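Local coordinates for citrate synthase (Metallosphaera sedula, PDB 6ABX), which probably catalyses the condensation of oxaloacetate with acetyl-CoA and water to give citrate and CoA, the entry step of the tricarboxylic acid cycle, at residues A[88-91]-A[92-95]; A[221-224]-A[225-229]; A[339-342]-A[343-347]. All coordinates share one frame; numbering follows the deposited sequence.

Interaction 1. Residues A[88-91]-A[92-95]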
# COMPACT_ATOMS: atom_id res chain seq x y z
N PHE A 88 3.86 -12.82 -18.89
CA PHE A 88 5.18 -12.39 -18.49
C PHE A 88 5.21 -11.83 -17.06
O PHE A 88 6.28 -11.87 -16.42
CB PHE A 88 5.69 -11.34 -19.48
CG PHE A 88 5.69 -11.86 -20.89
CD1 PHE A 88 6.62 -12.82 -21.28
CD2 PHE A 88 4.70 -11.48 -21.80
CE1 PHE A 88 6.59 -13.35 -22.57
CE2 PHE A 88 4.68 -12.00 -23.09
CZ PHE A 88 5.63 -12.92 -23.47
N GLY A 89 4.11 -11.23 -16.60
CA GLY A 89 4.11 -10.53 -15.36
C GLY A 89 3.78 -11.41 -14.17
O GLY A 89 3.09 -12.43 -14.29
N ASN A 90 4.30 -11.03 -13.01
CA ASN A 90 3.95 -11.64 -11.75
C ASN A 90 2.47 -11.36 -11.53
O ASN A 90 2.01 -10.23 -11.70
CB ASN A 90 4.83 -11.09 -10.63
CG ASN A 90 4.42 -11.64 -9.29
OD1 ASN A 90 3.36 -11.31 -8.84
ND2 ASN A 90 5.29 -12.36 -8.60
N PRO A 91 1.64 -12.37 -11.22
CA PRO A 91 0.21 -12.12 -11.22
C PRO A 91 -0.22 -11.13 -10.14
O PRO A 91 -1.19 -10.41 -10.32
CB PRO A 91 -0.43 -13.48 -10.95
CG PRO A 91 0.66 -14.50 -11.04
CD PRO A 91 1.99 -13.78 -11.15
N MET A 92 0.51 -11.10 -9.03
CA MET A 92 0.22 -10.09 -7.98
C MET A 92 0.58 -8.68 -8.46
O MET A 92 -0.13 -7.73 -8.17
CB MET A 92 0.94 -10.48 -6.67
CG MET A 92 0.23 -11.58 -5.91
SD MET A 92 -1.47 -11.20 -5.33
CE MET A 92 -1.07 -10.42 -3.77
N ASP A 93 1.62 -8.54 -9.30
CA ASP A 93 1.92 -7.27 -9.92
C ASP A 93 0.81 -6.86 -10.87
O ASP A 93 0.47 -5.70 -10.95
CB ASP A 93 3.25 -7.28 -10.70
CG ASP A 93 4.47 -7.48 -9.79
OD1 ASP A 93 4.30 -7.48 -8.55
OD2 ASP A 93 5.61 -7.69 -10.34
N ILE A 94 0.24 -7.83 -11.61
CA ILE A 94 -0.84 -7.52 -12.51
C ILE A 94 -2.05 -7.05 -11.70
O ILE A 94 -2.65 -6.08 -12.01
CB ILE A 94 -1.18 -8.73 -13.39
CG1 ILE A 94 -0.01 -9.09 -14.31
CG2 ILE A 94 -2.44 -8.44 -14.20
CD1 ILE A 94 -0.21 -10.39 -15.07
N LEU A 95 -2.36 -7.77 -10.62
CA LEU A 95 -3.52 -7.42 -9.83
C LEU A 95 -3.31 -6.05 -9.14
O LEU A 95 -4.24 -5.24 -9.13
CB LEU A 95 -3.75 -8.49 -8.76
CG LEU A 95 -5.05 -8.30 -7.97
CD1 LEU A 95 -6.25 -8.46 -8.88
CD2 LEU A 95 -5.13 -9.23 -6.76
O HOH W 1 6.00 -8.70 -12.89

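Interaction 2. Residues A[221-224]-A[225-229]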
# COMPACT_ATOMS: atom_id res chain seq x y z
N ALA A 221 3.35 -25.30 -0.05
CA ALA A 221 3.04 -26.65 0.39
C ALA A 221 2.67 -27.51 -0.82
O ALA A 221 3.04 -28.65 -0.90
CB ALA A 221 1.92 -26.68 1.40
N LEU A 222 1.95 -26.92 -1.78
CA LEU A 222 1.57 -27.70 -2.96
C LEU A 222 2.82 -28.12 -3.74
O LEU A 222 2.86 -29.24 -4.23
CB LEU A 222 0.66 -26.87 -3.87
CG LEU A 222 0.31 -27.58 -5.19
CD1 LEU A 222 -0.43 -28.88 -4.95
CD2 LEU A 222 -0.54 -26.67 -6.08
N LYS A 223 3.78 -27.19 -3.92
CA LYS A 223 5.04 -27.48 -4.60
C LYS A 223 5.72 -28.68 -3.94
O LYS A 223 6.22 -29.55 -4.63
CB LYS A 223 5.95 -26.25 -4.55
CG LYS A 223 7.31 -26.34 -5.24
CD LYS A 223 8.04 -24.96 -5.23
CE LYS A 223 9.13 -24.78 -6.27
NZ LYS A 223 10.47 -25.00 -5.67
N GLN A 224 5.78 -28.67 -2.61
CA GLN A 224 6.34 -29.77 -1.79
C GLN A 224 5.64 -31.08 -2.14
O GLN A 224 6.31 -32.11 -2.42
CB GLN A 224 6.13 -29.51 -0.29
CG GLN A 224 7.30 -29.81 0.62
CD GLN A 224 8.22 -28.62 0.70
OE1 GLN A 224 8.24 -27.80 -0.22
NE2 GLN A 224 8.99 -28.51 1.79
N PHE A 225 4.30 -31.10 -2.13
CA PHE A 225 3.56 -32.31 -2.44
C PHE A 225 3.93 -32.82 -3.85
O PHE A 225 4.07 -34.05 -4.09
CB PHE A 225 2.04 -32.14 -2.33
CG PHE A 225 1.55 -31.55 -1.03
CD1 PHE A 225 2.19 -31.78 0.18
CD2 PHE A 225 0.43 -30.73 -1.03
CE1 PHE A 225 1.71 -31.23 1.36
CE2 PHE A 225 -0.04 -30.18 0.15
CZ PHE A 225 0.61 -30.40 1.33
N MET A 226 4.04 -31.88 -4.81
CA MET A 226 4.35 -32.25 -6.19
C MET A 226 5.77 -32.83 -6.24
O MET A 226 5.99 -33.80 -6.93
CB MET A 226 4.24 -31.04 -7.11
CG MET A 226 2.81 -30.62 -7.31
SD MET A 226 2.76 -29.14 -8.32
CE MET A 226 1.05 -29.26 -8.81
N GLU A 227 6.70 -32.26 -5.48
CA GLU A 227 8.12 -32.78 -5.48
C GLU A 227 8.18 -34.18 -4.86
O GLU A 227 8.96 -35.04 -5.33
CB GLU A 227 9.07 -31.83 -4.76
CG GLU A 227 9.26 -30.49 -5.46
CD GLU A 227 10.09 -29.48 -4.69
OE1 GLU A 227 10.38 -29.71 -3.50
OE2 GLU A 227 10.46 -28.46 -5.30
N ILE A 228 7.32 -34.48 -3.88
CA ILE A 228 7.28 -35.79 -3.22
C ILE A 228 6.87 -36.83 -4.27
O ILE A 228 7.43 -37.92 -4.29
CB ILE A 228 6.36 -35.78 -1.98
CG1 ILE A 228 6.95 -34.92 -0.86
CG2 ILE A 228 6.00 -37.18 -1.50
CD1 ILE A 228 5.98 -34.58 0.19
N GLU A 229 5.90 -36.47 -5.12
CA GLU A 229 5.45 -37.25 -6.30
C GLU A 229 4.58 -38.45 -5.94
O GLU A 229 3.51 -38.65 -6.55
CB GLU A 229 6.63 -37.77 -7.12
CG GLU A 229 7.30 -36.73 -7.97
CD GLU A 229 8.11 -37.29 -9.12
OE1 GLU A 229 9.16 -36.70 -9.45
OE2 GLU A 229 7.69 -38.33 -9.70

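Interaction 3. Residues A[339-342]-A[343-347]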
# COMPACT_ATOMS: atom_id res chain seq x y z
N HIS A 339 -12.54 -3.77 7.43
CA HIS A 339 -11.68 -3.23 8.49
C HIS A 339 -11.48 -1.72 8.33
O HIS A 339 -11.41 -1.02 9.39
CB HIS A 339 -10.33 -3.96 8.56
CG HIS A 339 -10.41 -5.18 9.41
ND1 HIS A 339 -10.45 -5.11 10.82
CD2 HIS A 339 -10.56 -6.47 9.08
CE1 HIS A 339 -10.59 -6.34 11.29
NE2 HIS A 339 -10.61 -7.21 10.23
N VAL A 340 -11.29 -1.25 7.09
CA VAL A 340 -11.10 0.16 6.83
C VAL A 340 -12.39 0.88 7.22
O VAL A 340 -12.32 1.89 7.94
CB VAL A 340 -10.65 0.41 5.39
CG1 VAL A 340 -10.68 1.88 4.98
CG2 VAL A 340 -9.26 -0.16 5.14
N ASP A 341 -13.53 0.39 6.74
CA ASP A 341 -14.87 1.02 7.06
C ASP A 341 -15.05 1.18 8.58
O ASP A 341 -15.47 2.24 9.05
CB ASP A 341 -15.99 0.23 6.40
CG ASP A 341 -17.34 0.94 6.34
OD1 ASP A 341 -17.37 2.16 6.10
OD2 ASP A 341 -18.33 0.26 6.47
N GLU A 342 -14.71 0.14 9.33
CA GLU A 342 -14.86 0.14 10.77
C GLU A 342 -13.95 1.21 11.40
O GLU A 342 -14.42 1.97 12.24
CB GLU A 342 -14.56 -1.25 11.31
CG GLU A 342 -14.59 -1.35 12.79
CD GLU A 342 -14.25 -2.73 13.30
OE1 GLU A 342 -13.07 -3.17 13.10
OE2 GLU A 342 -15.16 -3.35 13.94
N TYR A 343 -12.68 1.22 10.99
CA TYR A 343 -11.66 2.15 11.55
C TYR A 343 -12.05 3.60 11.33
O TYR A 343 -11.85 4.45 12.25
CB TYR A 343 -10.30 1.89 10.88
CG TYR A 343 -9.16 2.58 11.58
CD1 TYR A 343 -8.68 2.10 12.78
CD2 TYR A 343 -8.53 3.68 11.02
CE1 TYR A 343 -7.67 2.75 13.46
CE2 TYR A 343 -7.50 4.32 11.68
CZ TYR A 343 -7.04 3.84 12.88
OH TYR A 343 -6.02 4.47 13.58
N LEU A 344 -12.57 3.90 10.13
CA LEU A 344 -12.87 5.24 9.72
C LEU A 344 -14.11 5.81 10.43
O LEU A 344 -14.42 6.98 10.21
CB LEU A 344 -13.09 5.32 8.21
CG LEU A 344 -11.83 5.11 7.37
CD1 LEU A 344 -12.19 5.06 5.90
CD2 LEU A 344 -10.77 6.19 7.64
N LYS A 345 -14.83 4.98 11.21
CA LYS A 345 -15.90 5.49 12.05
C LYS A 345 -15.31 6.46 13.08
O LYS A 345 -16.03 7.33 13.57
CB LYS A 345 -16.60 4.37 12.81
CG LYS A 345 -17.37 3.39 11.95
CD LYS A 345 -18.31 4.09 11.04
CE LYS A 345 -19.57 3.29 10.78
NZ LYS A 345 -19.30 2.18 9.84
N ASP A 346 -14.04 6.28 13.43
CA ASP A 346 -13.33 7.17 14.40
C ASP A 346 -11.84 7.17 14.03
O ASP A 346 -11.02 6.57 14.72
CB ASP A 346 -13.53 6.70 15.83
CG ASP A 346 -12.95 7.63 16.88
OD1 ASP A 346 -12.79 8.79 16.57
OD2 ASP A 346 -12.62 7.14 17.99
N ASN A 347 -11.52 7.79 12.89
CA ASN A 347 -10.18 7.69 12.30
C ASN A 347 -9.14 8.30 13.24
O ASN A 347 -9.39 9.27 13.96
CB ASN A 347 -10.08 8.37 10.94
CG ASN A 347 -8.73 8.19 10.30
OD1 ASN A 347 -8.24 7.06 10.23
ND2 ASN A 347 -8.08 9.28 9.94
O HOH W 2 -20.62 1.07 7.38

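Interaction 1. Residues A[88-91]-A[92-95]
With CG of N90 turned anti to its own nitrogen (chi1 176°) and the amide rotated to chi2 -68°, OD1 is carried over the first turn of helix 91-105, where it faces the backbone N-H groups of M92 and D93. This is an N-cap: a side-chain acceptor standing in for the carbonyls that the start of a helix lacks. OD1 accepts from M92 N at 2.9 Å and from D93 N at 3.3 Å, both weak bonds, the first one bent to an N-H...O angle of 126°. The main chain takes over immediately, as I94 N donates to N90 O at 3.0 Å and L95 N to P91 O. P91 occupies the first helical position, where its missing N-H costs no bond. D93, the third residue of the same first turn, leans back over N90: its CG, set beside its own nitrogen, brings OD2 to 3.5 Å from N90 CB, and one water links the two residues, accepting from N90 N at 2.9 Å and donating to D93 OD2. D93 OD1 pairs with K210 and R96, so the carboxylate is gripped at both oxygens. Around this helix start, P91 and M92 lean on helix 324-343, M92 also meets helix 198-209, I94 reaches I130 of helix 112-134, and D93 and I94 pack on L104 of the second subunit.

Interaction 2. Residues A[221-224]-A[225-229]
Helix 220-228 is a short amphipathic helix near the acyl-donor side of the active site, and its last two turns illustrate how i to i+4 pairs divide one helix between core and solvent. On the buried side the ring of F225 folds back along the preceding turn, its CG beside the backbone nitrogen (chi1 -52°), and lies with one face over A221 O, which sits 3.2 Å above the ring plane at its centre. The same carbonyl accepts from F225 N at 3.0 Å, so one residue meets it twice, by N-H and by ring face. A221 CB closes on CZ of that ring at 3.9 Å. M226, extended beyond CG, lays its CE against L222, 4.1 Å from CG, the two side chains running aslant to each other. On the exposed side K223 NZ and E227 OE2 form a salt bridge whose 3.5 Å hydrogen bond is weak, while E227 OE1 is held by Y237. F225 goes on to an edge-to-face stack with F308 and to helix 277-297; L222 and M226 meet Y315 of helix 310-316. Q224 lies about 5 Å, side chain to side chain, from L248, which binds acetyl-CoA. Mostly apolar i, i+4 pairs inward, with M226 at the margin, and an ion pair outward are the signature of an amphipathic helix, here within the largely helical citrate synthase fold.

Interaction 3. Residues A[339-342]-A[343-347]
V340 and L344 lie side by side where helix 324-343 runs to its C-terminal end, pointing the same way, with CG1 of V340 3.6 Å from CD1 of L344, and the polar groups near this end are satisfied in several ways. Bonds from i+4 to i persist from Y343 N to H339 O and from L344 N to V340 O, each 3.0 Å. K345 N turns instead to E342 O at 3.2 Å, from above the carbonyl plane, 60° out of it. Were L344 cut back to an alanine, V340 CG1 would probably lose its apolar neighbour, leaving a gap beside L112 of helix 112-134. The side chains find partners from other parts of the chain. H339, about 7 Å from the oxaloacetate-binding R332 and N182, side chain to side chain, is fixed at both ring nitrogens, ND1 by K13 and NE2 by D178; E342 is gripped by K13 and T15 through OE1 and by S16 N through OE2, and Y343 OH bonds to K348 O. The ion pair of D341 and K345 is long, OD2 to NZ 4.0 Å, and a water bridges it, donating to D341 OD2 at 2.6 Å and accepting from K345 NZ at 3.0 Å.

How the interactions relate
All three contacts are local and concern helices, yet each samples a different part of one: interaction 1 a beginning, interaction 2 regular turns near the finish, interaction 3 a C-terminal end and the residues after it. Interaction 1 is the most buried, its polar groups met by capping, water and neighbouring charges. Interaction 2 is mainly buried, with its ion pair K223-E227 at the exposed side; interaction 3, partly buried, relies on polar partners from other parts of the chain and a water. Helix 324-343 carries interaction 3 and packs against interaction 1; both also touch the second subunit, whereas interaction 2 does not. Interactions 2 and 3 lie on opposite sides of the chain's centre.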